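Local coordinates for clostripain-related protein (Bacteroides thetaiotaomicron, PDB 6N9J) that probably cleaves peptide bonds as a secreted cysteine protease of the C11 (clostripain) family in a commensal gut bacterium, at residues G190-V195 / E212-V217; R11-Y16 / P198-V203. One frame throughout, in Å; residues are numbered along the deposited sequence.

How the contacts relate
Both contacts hold the helix 193-200, one near each end. In contact 1 (190-195 with 212-217) its first turn and the loop leading into it lie against the helix 206-221; in contact 2 (11-16 with 198-203) its later part and the residues that follow sit on the strand 9-18 of the central sheet. Contact 2 is buried, whereas contact 1 is partly buried, with Val195 and Asn213 partly exposed at its margin. Their chemistry differs accordingly: contact 1 is apolar and CH-pi packing, while contact 2 combines arginine-to-carbonyl hydrogen bonds with an apolar cluster. The two meet where Asn213 packs on Ala199, their centres about 14 Å apart.

Contact 1. Residues G190-V195 / E212-V217; sequences GAPYEV and ENYYSV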
loop_
_atom_site.group_PDB
_atom_site.type_symbol
_atom_site.label_atom_id
_atom_site.label_comp_id
_atom_site.label_asym_id
_atom_site.label_seq_id
_atom_site.Cartn_x
_atom_site.Cartn_y
_atom_site.Cartn_z
ATOM N N GLY A 190 0.695 -3.227 -11.312
ATOM C CA GLY A 190 -0.152 -2.733 -10.239
ATOM C C GLY A 190 -1.626 -3.071 -10.398
ATOM O O GLY A 190 -1.987 -4.108 -10.953
ATOM N N ALA A 191 -2.485 -2.197 -9.895
ATOM C CA ALA A 191 -3.915 -2.442 -9.945
ATOM C C ALA A 191 -4.441 -2.475 -11.373
ATOM O O ALA A 191 -3.909 -1.810 -12.260
ATOM C CB ALA A 191 -4.668 -1.385 -9.130
ATOM N N PRO A 192 -5.477 -3.290 -11.595
ATOM C CA PRO A 192 -6.353 -3.246 -12.771
ATOM C C PRO A 192 -7.407 -2.145 -12.601
ATOM O O PRO A 192 -8.550 -2.394 -12.172
ATOM C CB PRO A 192 -6.985 -4.634 -12.778
ATOM C CG PRO A 192 -7.051 -4.997 -11.304
ATOM C CD PRO A 192 -5.791 -4.428 -10.710
ATOM N N TYR A 193 -7.025 -0.918 -12.946
ATOM C CA TYR A 193 -7.832 0.243 -12.591
ATOM C C TYR A 193 -9.128 0.321 -13.367
ATOM O O TYR A 193 -9.964 1.180 -13.094
ATOM C CB TYR A 193 -7.026 1.523 -12.778
ATOM C CG TYR A 193 -6.032 1.728 -11.664
ATOM C CD1 TYR A 193 -6.457 2.170 -10.417
ATOM C CD2 TYR A 193 -4.684 1.468 -11.850
ATOM C CE1 TYR A 193 -5.570 2.351 -9.385
ATOM C CE2 TYR A 193 -3.775 1.649 -10.815
ATOM C CZ TYR A 193 -4.228 2.085 -9.584
ATOM O OH TYR A 193 -3.363 2.268 -8.535
ATOM N N GLU A 194 -9.305 -0.578 -14.328
ATOM C CA GLU A 194 -10.568 -0.638 -15.044
ATOM C C GLU A 194 -11.676 -1.243 -14.174
ATOM O O GLU A 194 -12.856 -1.026 -14.442
ATOM C CB GLU A 194 -10.415 -1.430 -16.345
ATOM C CG GLU A 194 -10.302 -2.930 -16.170
ATOM C CD GLU A 194 -8.883 -3.427 -15.906
ATOM O OE1 GLU A 194 -7.965 -2.619 -15.612
ATOM O OE2 GLU A 194 -8.692 -4.657 -16.002
ATOM N N VAL A 195 -11.310 -1.998 -13.135
ATOM C CA VAL A 195 -12.314 -2.493 -12.184
ATOM C C VAL A 195 -12.091 -1.977 -10.759
ATOM O O VAL A 195 -13.016 -1.957 -9.963
ATOM C CB VAL A 195 -12.378 -4.039 -12.142
ATOM C CG1 VAL A 195 -13.192 -4.571 -13.319
ATOM C CG2 VAL A 195 -10.967 -4.666 -12.077
ATOM N N GLU A 212 -11.098 -7.110 -3.517
ATOM C CA GLU A 212 -11.677 -8.184 -4.310
ATOM C C GLU A 212 -11.423 -7.968 -5.787
ATOM O O GLU A 212 -11.100 -8.908 -6.502
ATOM C CB GLU A 212 -13.189 -8.299 -4.048
ATOM C CG GLU A 212 -13.563 -8.976 -2.718
ATOM C CD GLU A 212 -13.560 -10.505 -2.783
ATOM O OE1 GLU A 212 -13.436 -11.075 -3.886
ATOM O OE2 GLU A 212 -13.701 -11.146 -1.712
ATOM N N ASN A 213 -11.578 -6.727 -6.246
ATOM C CA ASN A 213 -11.424 -6.428 -7.663
ATOM C C ASN A 213 -9.950 -6.441 -8.057
ATOM O O ASN A 213 -9.589 -6.932 -9.126
ATOM C CB ASN A 213 -12.077 -5.079 -8.016
ATOM C CG ASN A 213 -13.587 -5.185 -8.163
ATOM O OD1 ASN A 213 -14.097 -5.490 -9.236
ATOM N ND2 ASN A 213 -14.306 -4.946 -7.078
ATOM N N TYR A 214 -9.101 -5.909 -7.191
ATOM C CA TYR A 214 -7.670 -5.989 -7.430
ATOM C C TYR A 214 -7.272 -7.472 -7.563
ATOM O O TYR A 214 -6.770 -7.889 -8.604
ATOM C CB TYR A 214 -6.898 -5.320 -6.297
ATOM C CG TYR A 214 -5.445 -5.053 -6.600
ATOM C CD1 TYR A 214 -4.920 -3.781 -6.416
ATOM C CD2 TYR A 214 -4.606 -6.054 -7.109
ATOM C CE1 TYR A 214 -3.600 -3.507 -6.685
ATOM C CE2 TYR A 214 -3.271 -5.791 -7.402
ATOM C CZ TYR A 214 -2.784 -4.509 -7.177
ATOM O OH TYR A 214 -1.488 -4.174 -7.445
ATOM N N TYR A 215 -7.496 -8.254 -6.510
ATOM C CA TYR A 215 -7.112 -9.660 -6.511
ATOM C C TYR A 215 -7.650 -10.467 -7.696
ATOM O O TYR A 215 -6.932 -11.274 -8.281
ATOM C CB TYR A 215 -7.572 -10.319 -5.210
ATOM C CG TYR A 215 -7.207 -11.783 -5.145
ATOM C CD1 TYR A 215 -5.903 -12.175 -4.865
ATOM C CD2 TYR A 215 -8.156 -12.775 -5.381
ATOM C CE1 TYR A 215 -5.547 -13.500 -4.813
ATOM C CE2 TYR A 215 -7.811 -14.117 -5.319
ATOM C CZ TYR A 215 -6.497 -14.467 -5.040
ATOM O OH TYR A 215 -6.123 -15.787 -4.997
ATOM N N SER A 216 -8.917 -10.257 -8.042
ATOM C CA SER A 216 -9.584 -11.133 -8.990
ATOM C C SER A 216 -8.965 -11.135 -10.391
ATOM O O SER A 216 -8.976 -12.157 -11.075
ATOM C CB SER A 216 -11.061 -10.763 -9.085
ATOM O OG SER A 216 -11.757 -11.710 -9.872
ATOM N N VAL A 217 -8.431 -10.005 -10.834
ATOM C CA VAL A 217 -7.848 -9.986 -12.168
ATOM C C VAL A 217 -6.549 -10.805 -12.185
ATOM O O VAL A 217 -6.305 -11.582 -13.112
ATOM C CB VAL A 217 -7.598 -8.545 -12.652
ATOM C CG1 VAL A 217 -6.676 -8.528 -13.860
ATOM C CG2 VAL A 217 -8.931 -7.874 -12.990
#
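The loop 190-192 and the first helical turn after it run beside the segment 212-217 of the helix 206-221, with the CA atoms of Ala191 and Tyr214 5.7 Å apart and Pro192 as N-cap residue. The Tyr214 ring carries much of the contact. Its CG stands anti to the backbone N (chi1 -166°), which swings the ring out along the loop so that Ala191 and Pro192 lie over one face. Two CH-pi contacts form there: Pro192 CD lies a little toward the rim, 4.2 Å from the ring centroid and 13° off the normal, and Ala191 CA is 3.9 Å from the same centroid, displaced toward CE1 and CZ. Ala191 CB comes to 3.4 Å from Tyr214 CE1. The phenol oxygen reaches the Gly190-Ala191 peptide but bonds to Asp159, at the end of the strand 155-159, which also bonds to Ala191 N and the Tyr193 hydroxyl and so ties ring and loop together. A phenylalanine in place of Tyr214 would probably keep the ring packing but leave Asp159 without one of its partners. Farther along the helix, Val217 CG2 touches Pro192 CB at 3.8 Å and Val195 CG2 at 3.9 Å. Asn213 lies against Val195, its OD1 3.7 Å from Val195 CB, while its ND2 turns to the carbonyl of Ser209. A helix N-cap loop thus docks on an aromatic face of another helix. Tyr193 packs on Asp30 and Met34 of the helix 24-37, placing 190-195 between that helix and the helix 206-221, whose Tyr215 packs on the strand 315-327.

Contact 2. Residues R11-Y16 / P198-V203; sequences RTVLVY and PALFAV
Arg11 reaches from the strand 11-16 to the carbonyls of Leu200 and Ala202, near the last turn of the helix 193-200, and presents the edge of its guanidinium group to them. With CG anti to the backbone N (chi1 -172°), the chain runs out extended and then bends at chi3 (-57°), which carries NH1 between the two oxygens. NH1 donates to Leu200 O and to Ala202 O, each at 2.9 Å, and both acceptors lie near the guanidinium plane. Relative to the carbonyl planes, however, the nitrogen stands well above them, 36° out of that of Leu200. NH2 adds a weak bond to Ala202 O, making that oxygen a shared acceptor. NE turns to the hydroxyl of Ser104.

Two residues along the strand, Val13 points the same way, and its two methyls part company. CG1, anti to the backbone N, meets Leu200 CD1 at 3.9 Å, the two side chains crossing at about a right angle. CG2 approaches the Phe201 ring obliquely, 3.7 Å from CE1, and also rests on Leu200 O. The Phe201 ring turns an edge to Arg11 O, while Leu200 CB lies over one of its faces; beyond the contact it packs on Asn46 and Leu48 of the strand 46-53.

A buried arginine thus takes up two backbone carbonyl oxygens, whose partial charges would probably favour the cation, and Asp154 also touches its side chain. Val13, Leu200 and Phe201 make the apolar part of the contact beside it.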
loop_
_atom_site.group_PDB
_atom_site.type_symbol
_atom_site.label_atom_id
_atom_site.label_comp_id
_atom_site.label_asym_id
_atom_site.label_seq_id
_atom_site.Cartn_x
_atom_site.Cartn_y
_atom_site.Cartn_z
ATOM N N ARG A 11 -17.912 11.461 -2.836
ATOM C CA ARG A 11 -16.530 11.085 -2.555
ATOM C C ARG A 11 -15.522 11.645 -3.556
ATOM O O ARG A 11 -15.782 11.712 -4.751
ATOM C CB ARG A 11 -16.391 9.556 -2.500
ATOM C CG ARG A 11 -15.023 9.075 -2.018
ATOM C CD ARG A 11 -14.983 7.562 -1.833
ATOM N NE ARG A 11 -16.004 7.100 -0.904
ATOM C CZ ARG A 11 -16.549 5.888 -0.935
ATOM N NH1 ARG A 11 -16.169 5.007 -1.852
ATOM N NH2 ARG A 11 -17.479 5.566 -0.054
ATOM N N THR A 12 -14.368 12.048 -3.030
ATOM C CA THR A 12 -13.200 12.402 -3.818
ATOM C C THR A 12 -12.062 11.411 -3.551
ATOM O O THR A 12 -11.599 11.283 -2.414
ATOM C CB THR A 12 -12.704 13.828 -3.496
ATOM O OG1 THR A 12 -13.685 14.794 -3.899
ATOM C CG2 THR A 12 -11.399 14.123 -4.222
ATOM N N VAL A 13 -11.618 10.712 -4.591
ATOM C CA VAL A 13 -10.444 9.851 -4.480
ATOM C C VAL A 13 -9.310 10.438 -5.290
ATOM O O VAL A 13 -9.473 10.722 -6.478
ATOM C CB VAL A 13 -10.714 8.404 -4.964
ATOM C CG1 VAL A 13 -9.434 7.545 -4.839
ATOM C CG2 VAL A 13 -11.853 7.778 -4.177
ATOM N N LEU A 14 -8.167 10.626 -4.634
ATOM C CA LEU A 14 -6.954 11.056 -5.296
ATOM C C LEU A 14 -6.031 9.869 -5.600
ATOM O O LEU A 14 -5.661 9.117 -4.693
ATOM C CB LEU A 14 -6.212 12.080 -4.427
ATOM C CG LEU A 14 -4.797 12.460 -4.890
ATOM C CD1 LEU A 14 -4.857 13.189 -6.246
ATOM C CD2 LEU A 14 -4.106 13.328 -3.850
ATOM N N VAL A 15 -5.665 9.690 -6.867
ATOM C CA VAL A 15 -4.607 8.737 -7.199
ATOM C C VAL A 15 -3.278 9.476 -7.322
ATOM O O VAL A 15 -3.106 10.329 -8.210
ATOM C CB VAL A 15 -4.881 7.985 -8.502
ATOM C CG1 VAL A 15 -3.765 6.947 -8.748
ATOM C CG2 VAL A 15 -6.227 7.329 -8.444
ATOM N N TYR A 16 -2.349 9.161 -6.424
ATOM C CA TYR A 16 -1.102 9.914 -6.316
ATOM C C TYR A 16 0.058 9.117 -6.904
ATOM O O TYR A 16 0.536 8.149 -6.295
ATOM C CB TYR A 16 -0.812 10.265 -4.855
ATOM C CG TYR A 16 0.292 11.278 -4.656
ATOM C CD1 TYR A 16 1.638 10.934 -4.840
ATOM C CD2 TYR A 16 -0.004 12.573 -4.270
ATOM C CE1 TYR A 16 2.652 11.877 -4.666
ATOM C CE2 TYR A 16 0.992 13.517 -4.090
ATOM C CZ TYR A 16 2.322 13.165 -4.277
ATOM O OH TYR A 16 3.299 14.120 -4.084
ATOM N N PRO A 198 -14.188 1.840 -10.209
ATOM C CA PRO A 198 -15.544 1.875 -9.648
ATOM C C PRO A 198 -15.597 1.415 -8.181
ATOM O O PRO A 198 -16.427 1.911 -7.418
ATOM C CB PRO A 198 -16.329 0.909 -10.552
ATOM C CG PRO A 198 -15.537 0.834 -11.822
ATOM C CD PRO A 198 -14.103 0.952 -11.386
ATOM N N ALA A 199 -14.710 0.507 -7.783
ATOM C CA ALA A 199 -14.692 0.041 -6.392
ATOM C C ALA A 199 -14.206 1.143 -5.442
ATOM O O ALA A 199 -14.599 1.179 -4.278
ATOM C CB ALA A 199 -13.820 -1.219 -6.254
ATOM N N LEU A 200 -13.370 2.050 -5.944
ATOM C CA LEU A 200 -12.920 3.203 -5.153
ATOM C C LEU A 200 -14.103 4.088 -4.711
ATOM O O LEU A 200 -14.002 4.830 -3.725
ATOM C CB LEU A 200 -11.933 4.067 -5.949
ATOM C CG LEU A 200 -10.605 3.578 -6.530
ATOM C CD1 LEU A 200 -10.019 4.694 -7.415
ATOM C CD2 LEU A 200 -9.629 3.206 -5.430
ATOM N N PHE A 201 -15.209 4.010 -5.456
ATOM C CA PHE A 201 -16.372 4.856 -5.203
ATOM C C PHE A 201 -17.572 4.043 -4.750
ATOM O O PHE A 201 -18.691 4.555 -4.705
ATOM C CB PHE A 201 -16.744 5.671 -6.457
ATOM C CG PHE A 201 -15.638 6.567 -6.945
ATOM C CD1 PHE A 201 -15.369 7.767 -6.311
ATOM C CD2 PHE A 201 -14.863 6.206 -8.040
ATOM C CE1 PHE A 201 -14.348 8.595 -6.764
ATOM C CE2 PHE A 201 -13.829 7.023 -8.491
ATOM C CZ PHE A 201 -13.572 8.218 -7.851
ATOM N N ALA A 202 -17.335 2.772 -4.426
ATOM C CA ALA A 202 -18.385 1.915 -3.899
ATOM C C ALA A 202 -18.950 2.545 -2.649
ATOM O O ALA A 202 -18.210 3.003 -1.787
ATOM C CB ALA A 202 -17.860 0.519 -3.603
ATOM N N VAL A 203 -20.269 2.594 -2.573
ATOM C CA VAL A 203 -20.940 3.156 -1.415
ATOM C C VAL A 203 -20.793 2.233 -0.200
ATOM O O VAL A 203 -20.655 2.701 0.931
ATOM C CB VAL A 203 -22.414 3.412 -1.730
ATOM C CG1 VAL A 203 -23.325 2.886 -0.617
ATOM C CG2 VAL A 203 -22.646 4.897 -1.994
#